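Local coordinates for protein cytochrome P450 (Rhodococcus erythropolis, PDB 3WEC) that hydroxylates the quinoline nitrogen of an aurachin precursor as a heme-dependent cytochrome P450 monooxygenase, a step that confers antibiotic activity on these alkaloids, at residues K57-R62 with V326-G331; T53-V58 with S350-G355; D274-V279 with R383-A388. One frame throughout, in Å; residues are numbered along the deposited sequence.

Contact 1 of 3, residues K57-R62 with V326-G331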
loop_
_atom_site.group_PDB
_atom_site.type_symbol
_atom_site.label_atom_id
_atom_site.label_comp_id
_atom_site.label_asym_id
_atom_site.label_seq_id
_atom_site.Cartn_x
_atom_site.Cartn_y
_atom_site.Cartn_z
ATOM N N LYS A 57 11.659 8.104 13.148
ATOM C CA LYS A 57 11.530 9.380 13.823
ATOM C C LYS A 57 10.498 10.310 13.155
ATOM O O LYS A 57 9.603 10.814 13.825
ATOM C CB LYS A 57 12.921 10.028 13.936
ATOM C CG LYS A 57 13.666 9.791 15.257
ATOM C CD LYS A 57 13.681 8.344 15.766
ATOM C CE LYS A 57 14.631 8.148 16.959
ATOM N NZ LYS A 57 14.764 9.290 17.917
ATOM N N VAL A 58 10.606 10.499 11.840
ATOM C CA VAL A 58 9.674 11.370 11.088
ATOM C C VAL A 58 8.238 10.808 10.954
ATOM O O VAL A 58 7.251 11.558 11.068
ATOM C CB VAL A 58 10.246 11.747 9.688
ATOM C CG1 VAL A 58 9.228 12.519 8.851
ATOM C CG2 VAL A 58 11.535 12.543 9.826
ATOM N N LEU A 59 8.115 9.499 10.695
ATOM C CA LEU A 59 6.780 8.850 10.653
ATOM C C LEU A 59 6.045 9.026 11.998
ATOM O O LEU A 59 4.836 9.283 12.018
ATOM C CB LEU A 59 6.877 7.371 10.278
ATOM C CG LEU A 59 7.502 6.986 8.921
ATOM C CD1 LEU A 59 7.818 5.496 8.876
ATOM C CD2 LEU A 59 6.637 7.390 7.741
ATOM N N ARG A 60 6.789 8.967 13.107
ATOM C CA ARG A 60 6.193 8.970 14.455
ATOM C C ARG A 60 5.899 10.358 15.006
ATOM O O ARG A 60 4.953 10.537 15.769
ATOM C CB ARG A 60 7.078 8.214 15.450
ATOM C CG ARG A 60 7.316 6.747 15.111
ATOM C CD ARG A 60 7.908 6.001 16.296
ATOM N NE ARG A 60 6.824 5.343 17.014
ATOM C CZ ARG A 60 6.641 4.025 17.086
ATOM N NH1 ARG A 60 7.492 3.177 16.518
ATOM N NH2 ARG A 60 5.594 3.553 17.742
ATOM N N SER A 61 6.701 11.337 14.609
ATOM C CA SER A 61 6.695 12.667 15.236
ATOM C C SER A 61 5.369 13.453 15.086
ATOM O O SER A 61 4.745 13.423 14.035
ATOM C CB SER A 61 7.920 13.465 14.733
ATOM O OG SER A 61 7.673 14.853 14.589
ATOM N N ARG A 62 4.939 14.154 16.139
ATOM C CA ARG A 62 3.766 15.022 15.997
ATOM C C ARG A 62 4.104 16.386 15.375
ATOM O O ARG A 62 3.236 17.241 15.205
ATOM C CB ARG A 62 2.895 15.103 17.275
ATOM C CG ARG A 62 3.502 15.755 18.498
ATOM C CD ARG A 62 4.143 14.732 19.425
ATOM N NE ARG A 62 5.066 15.343 20.388
ATOM C CZ ARG A 62 4.914 16.536 20.969
ATOM N NH1 ARG A 62 5.831 16.971 21.827
ATOM N NH2 ARG A 62 3.848 17.290 20.723
ATOM N N VAL A 326 9.505 9.847 2.890
ATOM C CA VAL A 326 10.204 8.923 3.773
ATOM C C VAL A 326 10.462 7.602 3.050
ATOM O O VAL A 326 9.512 6.902 2.713
ATOM C CB VAL A 326 9.405 8.682 5.075
ATOM C CG1 VAL A 326 10.049 7.581 5.900
ATOM C CG2 VAL A 326 9.324 9.964 5.882
ATOM N N LEU A 327 11.731 7.258 2.819
ATOM C CA LEU A 327 12.061 6.030 2.062
ATOM C C LEU A 327 12.018 4.773 2.903
ATOM O O LEU A 327 13.051 4.292 3.379
ATOM C CB LEU A 327 13.440 6.128 1.408
ATOM C CG LEU A 327 13.640 6.567 -0.044
ATOM C CD1 LEU A 327 12.546 7.475 -0.602
ATOM C CD2 LEU A 327 14.997 7.230 -0.118
ATOM N N LEU A 328 10.816 4.260 3.098
ATOM C CA LEU A 328 10.570 3.013 3.808
ATOM C C LEU A 328 11.467 1.879 3.323
ATOM O O LEU A 328 12.019 1.126 4.138
ATOM C CB LEU A 328 9.105 2.625 3.629
ATOM C CG LEU A 328 7.984 3.645 3.864
ATOM C CD1 LEU A 328 6.671 2.942 3.592
ATOM C CD2 LEU A 328 7.969 4.168 5.294
ATOM N N ALA A 329 11.625 1.774 1.994
ATOM C CA ALA A 329 12.379 0.707 1.349
ATOM C C ALA A 329 13.878 0.772 1.724
ATOM O O ALA A 329 14.498 -0.266 2.000
ATOM C CB ALA A 329 12.184 0.755 -0.165
ATOM N N SER A 330 14.427 1.986 1.755
ATOM C CA SER A 330 15.799 2.242 2.195
ATOM C C SER A 330 16.039 1.916 3.687
ATOM O O SER A 330 16.884 1.087 4.008
ATOM C CB SER A 330 16.168 3.693 1.898
ATOM O OG SER A 330 17.529 3.890 2.074
ATOM N N GLY A 331 15.280 2.547 4.577
ATOM C CA GLY A 331 15.382 2.279 5.998
ATOM C C GLY A 331 15.369 0.797 6.289
ATOM O O GLY A 331 16.222 0.312 6.988
#
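Leu-59 and Val-326 meet where helix 52-60, the B helix of the cytochrome P450 fold, packs against the end of strand 323-326 and the start of helix 328-333, close to one side of the heme pocket. Val-326 takes contacts on both of its methyls. Val-326 CG1 lies 3.9 Å from Leu-59 CD2. Val-326 CG2 lies 3.9 Å from Val-58 CG1. The two valine side chains run alongside each other in opposite directions, whereas Leu-59 comes across Val-326 at a slant. With CG of Leu-59 turned away from its own carbonyl carbon (chi1 -60°), the isobutyl group reaches forward and divides its work: Leu-59 CD2 sits on Val-326, and Leu-59 CD1 approaches CD2 of Leu-328 at 3.8 Å. Leu-328 does not start out aimed at the helix; it is the far end of its side chain that closes the distance.

The backbone turn at Leu-327 brings the two hydrophobic residues flanking it into this one patch. It is an inverse gamma turn, with Leu-328 N bonded to Val-326 O at 3.0 Å, and Leu-327 also holds the N-cap position of the helix that follows. Both Leu-59 and Leu-328 also touch the heme. Arg-305, which hydrogen-bonds the heme, also gives a weak bond to the carbonyl oxygen of Leu-59.

All four touching residues are buried and meet through aliphatic carbons, chiefly methyls, so this join between helix, strand and heme wall rests on shape and dispersion rather than on directional bonds.

Contact 2 of 3, residues T53-V58 with S350-G355; sequences TSCDKV and SSLSYG. With HEM (protoporphyrin IX containing Fe), chain B.
Leu-352 pushes its two methyls against one turn of helix 52-60, and the two land in different surroundings. The close side is Leu-352 CD1, 3.6 Å from CB of Cys-55 in the buried interior. Cys-55 meets the loop through this methylene; it is not the iron ligand, a role held by Cys-361. Leu-352 CD2 sits more loosely, 4.1 Å from CA of Asp-56, where the contact runs out toward solvent. Asp-56 sends its carboxylate elsewhere, to a salt bridge from OD1 to Arg-356, the next residue along the same loop.

The loop that presents Leu-352 is firmly shaped. Ser-351 OG accepts from Ser-353 N at 3.0 Å, an almost straight bond (167°) that makes an ST turn, overlapping with a type I beta turn from Leu-352 to Gly-355, in which Gly-355 N bonds Leu-352 O at 3.0 Å. Past the leucine the chain reaches the porphyrin. Tyr-354 CE1 comes to 3.5 Å from HEM C3B, the ring set obliquely to that atom. Gly-355, at positive phi (84°), brings its CA to 3.2 Å from the propionate oxygen HEM O2A.

Chemically, then, apolar Leu-352 packs the loop leading to Cys-361 on the B helix. The turns hold two of the loop's N-H groups, Asn-332 takes that of Leu-352, and the Asp-56 to Arg-356 salt bridge lies on the partly exposed side.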
loop_
_atom_site.group_PDB
_atom_site.type_symbol
_atom_site.label_atom_id
_atom_site.label_comp_id
_atom_site.label_asym_id
_atom_site.label_seq_id
_atom_site.Cartn_x
_atom_site.Cartn_y
_atom_site.Cartn_z
ATOM N N THR A 53 16.732 5.246 11.291
ATOM C CA THR A 53 16.373 5.974 12.516
ATOM C C THR A 53 15.545 7.236 12.248
ATOM O O THR A 53 14.506 7.419 12.880
ATOM C CB THR A 53 17.568 6.248 13.451
ATOM O OG1 THR A 53 18.377 5.070 13.548
ATOM C CG2 THR A 53 17.072 6.618 14.852
ATOM N N SER A 54 15.979 8.066 11.289
ATOM C CA SER A 54 15.244 9.298 10.902
ATOM C C SER A 54 13.886 8.978 10.286
ATOM O O SER A 54 12.898 9.676 10.545
ATOM C CB SER A 54 16.060 10.175 9.932
ATOM O OG SER A 54 17.404 10.379 10.379
ATOM N N CYS A 55 13.844 7.932 9.454
ATOM C CA CYS A 55 12.565 7.452 8.873
ATOM C C CYS A 55 11.519 7.192 9.968
ATOM O O CYS A 55 10.390 7.711 9.882
ATOM C CB CYS A 55 12.780 6.182 8.054
ATOM S SG CYS A 55 13.385 6.409 6.358
ATOM N N ASP A 56 11.897 6.404 10.984
ATOM C CA ASP A 56 11.012 6.070 12.104
ATOM C C ASP A 56 10.633 7.351 12.785
ATOM O O ASP A 56 9.463 7.650 12.970
ATOM C CB ASP A 56 11.690 5.131 13.121
ATOM C CG ASP A 56 10.908 5.016 14.434
ATOM O OD1 ASP A 56 10.264 3.983 14.683
ATOM O OD2 ASP A 56 10.917 5.974 15.218
ATOM N N LYS A 57 11.659 8.104 13.148
ATOM C CA LYS A 57 11.530 9.380 13.823
ATOM C C LYS A 57 10.498 10.310 13.155
ATOM O O LYS A 57 9.603 10.814 13.825
ATOM C CB LYS A 57 12.921 10.028 13.936
ATOM C CG LYS A 57 13.666 9.791 15.257
ATOM C CD LYS A 57 13.681 8.344 15.766
ATOM C CE LYS A 57 14.631 8.148 16.959
ATOM N NZ LYS A 57 14.764 9.290 17.917
ATOM N N VAL A 58 10.606 10.499 11.840
ATOM C CA VAL A 58 9.674 11.370 11.088
ATOM C C VAL A 58 8.238 10.808 10.954
ATOM O O VAL A 58 7.251 11.558 11.068
ATOM C CB VAL A 58 10.246 11.747 9.688
ATOM C CG1 VAL A 58 9.228 12.519 8.851
ATOM C CG2 VAL A 58 11.535 12.543 9.826
ATOM N N SER A 350 12.025 -6.265 12.067
ATOM C CA SER A 350 11.680 -4.868 12.313
ATOM C C SER A 350 11.553 -4.317 10.911
ATOM O O SER A 350 12.407 -4.633 10.044
ATOM C CB SER A 350 12.848 -4.196 13.068
ATOM O OG SER A 350 12.708 -2.788 13.184
ATOM N N SER A 351 10.494 -3.537 10.657
ATOM C CA SER A 351 10.190 -3.073 9.297
ATOM C C SER A 351 9.425 -1.743 9.324
ATOM O O SER A 351 8.632 -1.499 10.249
ATOM C CB SER A 351 9.391 -4.153 8.523
ATOM O OG SER A 351 8.721 -3.642 7.377
ATOM N N LEU A 352 9.698 -0.884 8.336
ATOM C CA LEU A 352 8.924 0.346 8.138
ATOM C C LEU A 352 7.790 0.224 7.096
ATOM O O LEU A 352 7.135 1.208 6.798
ATOM C CB LEU A 352 9.841 1.512 7.777
ATOM C CG LEU A 352 10.923 1.860 8.801
ATOM C CD1 LEU A 352 11.965 2.701 8.088
ATOM C CD2 LEU A 352 10.339 2.588 9.999
ATOM N N SER A 353 7.520 -0.977 6.589
ATOM C CA SER A 353 6.612 -1.096 5.440
ATOM C C SER A 353 5.134 -0.669 5.658
ATOM O O SER A 353 4.430 -0.393 4.699
ATOM C CB SER A 353 6.739 -2.471 4.777
ATOM O OG SER A 353 8.095 -2.642 4.426
ATOM N N TYR A 354 4.723 -0.613 6.932
ATOM C CA TYR A 354 3.381 -0.199 7.295
ATOM C C TYR A 354 3.314 1.211 7.920
ATOM O O TYR A 354 2.240 1.651 8.339
ATOM C CB TYR A 354 2.789 -1.221 8.242
ATOM C CG TYR A 354 2.367 -2.570 7.668
ATOM C CD1 TYR A 354 1.434 -2.653 6.594
ATOM C CD2 TYR A 354 2.847 -3.793 8.231
ATOM C CE1 TYR A 354 0.996 -3.879 6.096
ATOM C CE2 TYR A 354 2.397 -5.037 7.738
ATOM C CZ TYR A 354 1.485 -5.049 6.641
ATOM O OH TYR A 354 1.008 -6.223 6.137
ATOM N N GLY A 355 4.441 1.926 7.965
ATOM C CA GLY A 355 4.478 3.258 8.538
ATOM C C GLY A 355 4.637 3.031 10.036
ATOM O O GLY A 355 4.748 1.879 10.460
HETATM C CHA HEM B . -1.911 3.537 5.548
HETATM C CHB HEM B . 1.303 0.191 3.764
HETATM C CHC HEM B . -2.360 -3.023 3.176
HETATM C CHD HEM B . -5.626 0.466 4.805
HETATM C C1A HEM B . -0.753 2.833 5.042
HETATM C C2A HEM B . 0.566 3.531 4.892
HETATM C C3A HEM B . 1.476 2.533 4.382
HETATM C C4A HEM B . 0.630 1.350 4.237
HETATM C CMA HEM B . 2.976 2.706 4.049
HETATM C CAA HEM B . 1.032 4.957 5.211
HETATM C CBA HEM B . 1.440 4.873 6.694
HETATM C CGA HEM B . 2.183 6.143 7.156
HETATM O O1A HEM B . 2.017 7.256 6.574
HETATM O O2A HEM B . 2.929 6.052 8.172
HETATM C C1B HEM B . 0.524 -0.999 3.433
HETATM C C2B HEM B . 1.249 -2.200 3.028
HETATM C C3B HEM B . 0.145 -3.102 2.836
HETATM C C4B HEM B . -1.062 -2.349 3.156
HETATM C CMB HEM B . 2.708 -2.466 2.788
HETATM C CAB HEM B . 0.324 -4.509 2.392
HETATM C CBB HEM B . -0.463 -4.994 1.464
HETATM C C1C HEM B . -3.574 -2.367 3.612
HETATM C C2C HEM B . -4.898 -2.966 3.440
HETATM C C3C HEM B . -5.825 -1.918 3.916
HETATM C C4C HEM B . -5.037 -0.770 4.317
HETATM C CMC HEM B . -5.162 -4.340 2.888
HETATM C CAC HEM B . -7.325 -1.927 3.959
HETATM C CBC HEM B . -8.030 -3.023 3.793
HETATM C C1D HEM B . -4.873 1.692 5.105
HETATM C C2D HEM B . -5.545 2.831 5.724
HETATM C C3D HEM B . -4.444 3.786 5.949
HETATM C C4D HEM B . -3.268 3.026 5.493
HETATM C CMD HEM B . -7.027 3.000 5.970
HETATM C CAD HEM B . -4.516 5.176 6.514
HETATM C CBD HEM B . -4.148 5.054 8.012
HETATM C CGD HEM B . -4.193 6.360 8.734
HETATM O O1D HEM B . -4.585 6.329 9.935
HETATM O O2D HEM B . -3.851 7.423 8.121
HETATM N NA HEM B . -0.734 1.405 4.745
HETATM N NB HEM B . -0.833 -1.080 3.580
HETATM N NC HEM B . -3.633 -1.066 4.195
HETATM N ND HEM B . -3.515 1.782 5.016
HETATM FE FE HEM B . -2.277 0.295 4.202
HETATM O O HOH W 1 -2.230 0.866 1.791
#

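Contact 3 of 3, residues D274-V279 with R383-A388; sequences DQFEQV and RSIEVA
Phe-276 reaches from helix 273-281 to the chain entering strand 384-387, and meets the residue just before the strand and the strand itself in two different ways. At the ring's edge, near its plane, stands the backbone carbonyl of Arg-383, whose O is 3.3 Å from Phe-276 CE2. The slightly positive aromatic rim thus faces a carbonyl oxygen. Over one face comes the CG2 methyl of Ile-385, 4.1 Å from Phe-276 CZ and displaced toward the rim rather than centred on the ring. The Phe-276 and Ile-385 side chains cross at about a right angle. The first torsion of Phe-276 sets this up: CG lies opposite the backbone N and beside the carbonyl carbon (chi1 -178°), which carries the ring toward Arg-383 and Ile-385.

Toward the surface the contact is looser. Glu-277 and Arg-383 bring opposite charges near each other without contact, Glu-277 OE2 to Arg-383 NH1 being 5.1 Å, and the same guanidinium lies close to that of Arg-280. On the inner side Phe-276 rests on Leu-378 and Ser-379 of helix 364-381 and meets the ring of Phe-269, their planes inclined at about 55°.

Strand 384-387 pairs antiparallel with strand 407-410, and Val-387 N is hydrogen-bonded to Ser-270 OG at the end of helix 240-271. The arrangement belongs to the helical side of the P450 fold, where the J helix packs beside the end of the L helix and the small two-stranded sheet that follows it.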
loop_
_atom_site.group_PDB
_atom_site.type_symbol
_atom_site.label_atom_id
_atom_site.label_comp_id
_atom_site.label_asym_id
_atom_site.label_seq_id
_atom_site.Cartn_x
_atom_site.Cartn_y
_atom_site.Cartn_z
ATOM N N ASP A 274 16.190 -21.311 -1.870
ATOM C CA ASP A 274 16.550 -21.925 -0.597
ATOM C C ASP A 274 15.668 -21.391 0.542
ATOM O O ASP A 274 15.313 -22.147 1.439
ATOM C CB ASP A 274 18.045 -21.700 -0.293
ATOM C CG ASP A 274 18.411 -20.216 -0.198
ATOM O OD1 ASP A 274 18.501 -19.539 -1.251
ATOM O OD2 ASP A 274 18.591 -19.711 0.936
ATOM N N GLN A 275 15.328 -20.097 0.497
ATOM C CA GLN A 275 14.516 -19.449 1.540
ATOM C C GLN A 275 13.086 -19.977 1.477
ATOM O O GLN A 275 12.391 -20.087 2.497
ATOM C CB GLN A 275 14.490 -17.915 1.364
ATOM C CG GLN A 275 15.815 -17.190 1.566
ATOM C CD GLN A 275 16.387 -17.368 2.966
ATOM O OE1 GLN A 275 15.654 -17.345 3.950
ATOM N NE2 GLN A 275 17.707 -17.556 3.057
ATOM N N PHE A 276 12.649 -20.266 0.253
ATOM C CA PHE A 276 11.360 -20.882 0.006
ATOM C C PHE A 276 11.366 -22.292 0.572
ATOM O O PHE A 276 10.451 -22.663 1.300
ATOM C CB PHE A 276 11.046 -20.898 -1.493
ATOM C CG PHE A 276 9.703 -21.485 -1.820
ATOM C CD1 PHE A 276 8.525 -20.848 -1.415
ATOM C CD2 PHE A 276 9.611 -22.687 -2.514
ATOM C CE1 PHE A 276 7.287 -21.392 -1.711
ATOM C CE2 PHE A 276 8.371 -23.229 -2.813
ATOM C CZ PHE A 276 7.211 -22.583 -2.412
ATOM N N GLU A 277 12.418 -23.054 0.247
ATOM C CA GLU A 277 12.602 -24.402 0.773
ATOM C C GLU A 277 12.447 -24.442 2.304
ATOM O O GLU A 277 11.752 -25.321 2.843
ATOM C CB GLU A 277 13.948 -24.996 0.313
ATOM C CG GLU A 277 13.809 -25.928 -0.884
ATOM C CD GLU A 277 15.068 -26.032 -1.730
ATOM O OE1 GLU A 277 16.174 -26.258 -1.175
ATOM O OE2 GLU A 277 14.949 -25.915 -2.968
ATOM N N GLN A 278 13.060 -23.467 2.982
ATOM C CA GLN A 278 12.907 -23.252 4.429
ATOM C C GLN A 278 11.442 -23.156 4.868
ATOM O O GLN A 278 11.060 -23.772 5.863
ATOM C CB GLN A 278 13.623 -21.964 4.855
ATOM C CG GLN A 278 15.097 -21.899 4.488
ATOM C CD GLN A 278 16.009 -22.324 5.623
ATOM O OE1 GLN A 278 15.982 -23.473 6.084
ATOM N NE2 GLN A 278 16.838 -21.390 6.078
ATOM N N VAL A 279 10.636 -22.382 4.131
ATOM C CA VAL A 279 9.220 -22.190 4.465
ATOM C C VAL A 279 8.396 -23.500 4.365
ATOM O O VAL A 279 7.647 -23.900 5.324
ATOM C CB VAL A 279 8.566 -21.042 3.648
ATOM C CG1 VAL A 279 7.067 -20.964 3.909
ATOM C CG2 VAL A 279 9.236 -19.709 3.954
ATOM N N ARG A 383 6.714 -27.057 -4.918
ATOM C CA ARG A 383 8.112 -27.258 -4.487
ATOM C C ARG A 383 9.041 -26.117 -4.953
ATOM O O ARG A 383 9.998 -25.769 -4.253
ATOM C CB ARG A 383 8.668 -28.641 -4.892
ATOM C CG ARG A 383 9.443 -28.713 -6.216
ATOM C CD ARG A 383 10.729 -29.560 -6.160
ATOM N NE ARG A 383 10.625 -30.669 -5.213
ATOM C CZ ARG A 383 10.887 -30.580 -3.909
ATOM N NH1 ARG A 383 11.289 -29.434 -3.373
ATOM N NH2 ARG A 383 10.744 -31.639 -3.128
ATOM N N SER A 384 8.759 -25.553 -6.128
ATOM C CA SER A 384 9.567 -24.466 -6.677
ATOM C C SER A 384 8.684 -23.446 -7.401
ATOM O O SER A 384 7.592 -23.771 -7.905
ATOM C CB SER A 384 10.638 -25.010 -7.623
ATOM O OG SER A 384 10.058 -25.412 -8.846
ATOM N N ILE A 385 9.139 -22.199 -7.395
ATOM C CA ILE A 385 8.554 -21.173 -8.247
ATOM C C ILE A 385 9.696 -20.431 -8.937
ATOM O O ILE A 385 10.733 -20.156 -8.340
ATOM C CB ILE A 385 7.545 -20.236 -7.509
ATOM C CG1 ILE A 385 7.963 -18.767 -7.546
ATOM C CG2 ILE A 385 7.202 -20.718 -6.101
ATOM C CD1 ILE A 385 7.204 -17.977 -8.595
ATOM N N GLU A 386 9.518 -20.169 -10.218
ATOM C CA GLU A 386 10.476 -19.359 -10.953
ATOM C C GLU A 386 9.777 -18.358 -11.868
ATOM O O GLU A 386 8.904 -18.719 -12.660
ATOM C CB GLU A 386 11.433 -20.239 -11.730
ATOM C CG GLU A 386 10.747 -21.405 -12.406
ATOM C CD GLU A 386 11.565 -22.685 -12.369
ATOM O OE1 GLU A 386 12.503 -22.815 -13.182
ATOM O OE2 GLU A 386 11.240 -23.575 -11.539
ATOM N N VAL A 387 10.175 -17.098 -11.752
ATOM C CA VAL A 387 9.627 -16.044 -12.593
ATOM C C VAL A 387 10.606 -15.708 -13.723
ATOM O O VAL A 387 11.824 -15.749 -13.532
ATOM C CB VAL A 387 9.238 -14.795 -11.763
ATOM C CG1 VAL A 387 8.490 -15.203 -10.495
ATOM C CG2 VAL A 387 10.455 -13.947 -11.420
ATOM N N ALA A 388 10.082 -15.403 -14.904
ATOM C CA ALA A 388 10.951 -15.079 -16.023
ATOM C C ALA A 388 11.524 -13.667 -15.845
ATOM O O ALA A 388 10.789 -12.726 -15.559
ATOM C CB ALA A 388 10.208 -15.221 -17.348
#

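Contacts 1 and 2 form one buried neighbourhood beside the heme: both start from helix 52-60, share Lys-57 and Val-58, and have centres about 4 Å apart. They touch directly, Leu-328 CD2 lying 3.4 Å from Leu-352 O and Val-326 CG1 3.6 Å from Cys-55 SG. The helix thereby joins the strand and helix of contact 1 to the heme-binding loop of contact 2. Contact 1 is wholly aliphatic, whereas contact 2 has a polar outer edge. Contact 3 stands apart, its centre about 31 Å from that of contact 1, in a partly buried site near the surface; there an aromatic ring meets a carbonyl and a methyl, with loosely placed charges outside.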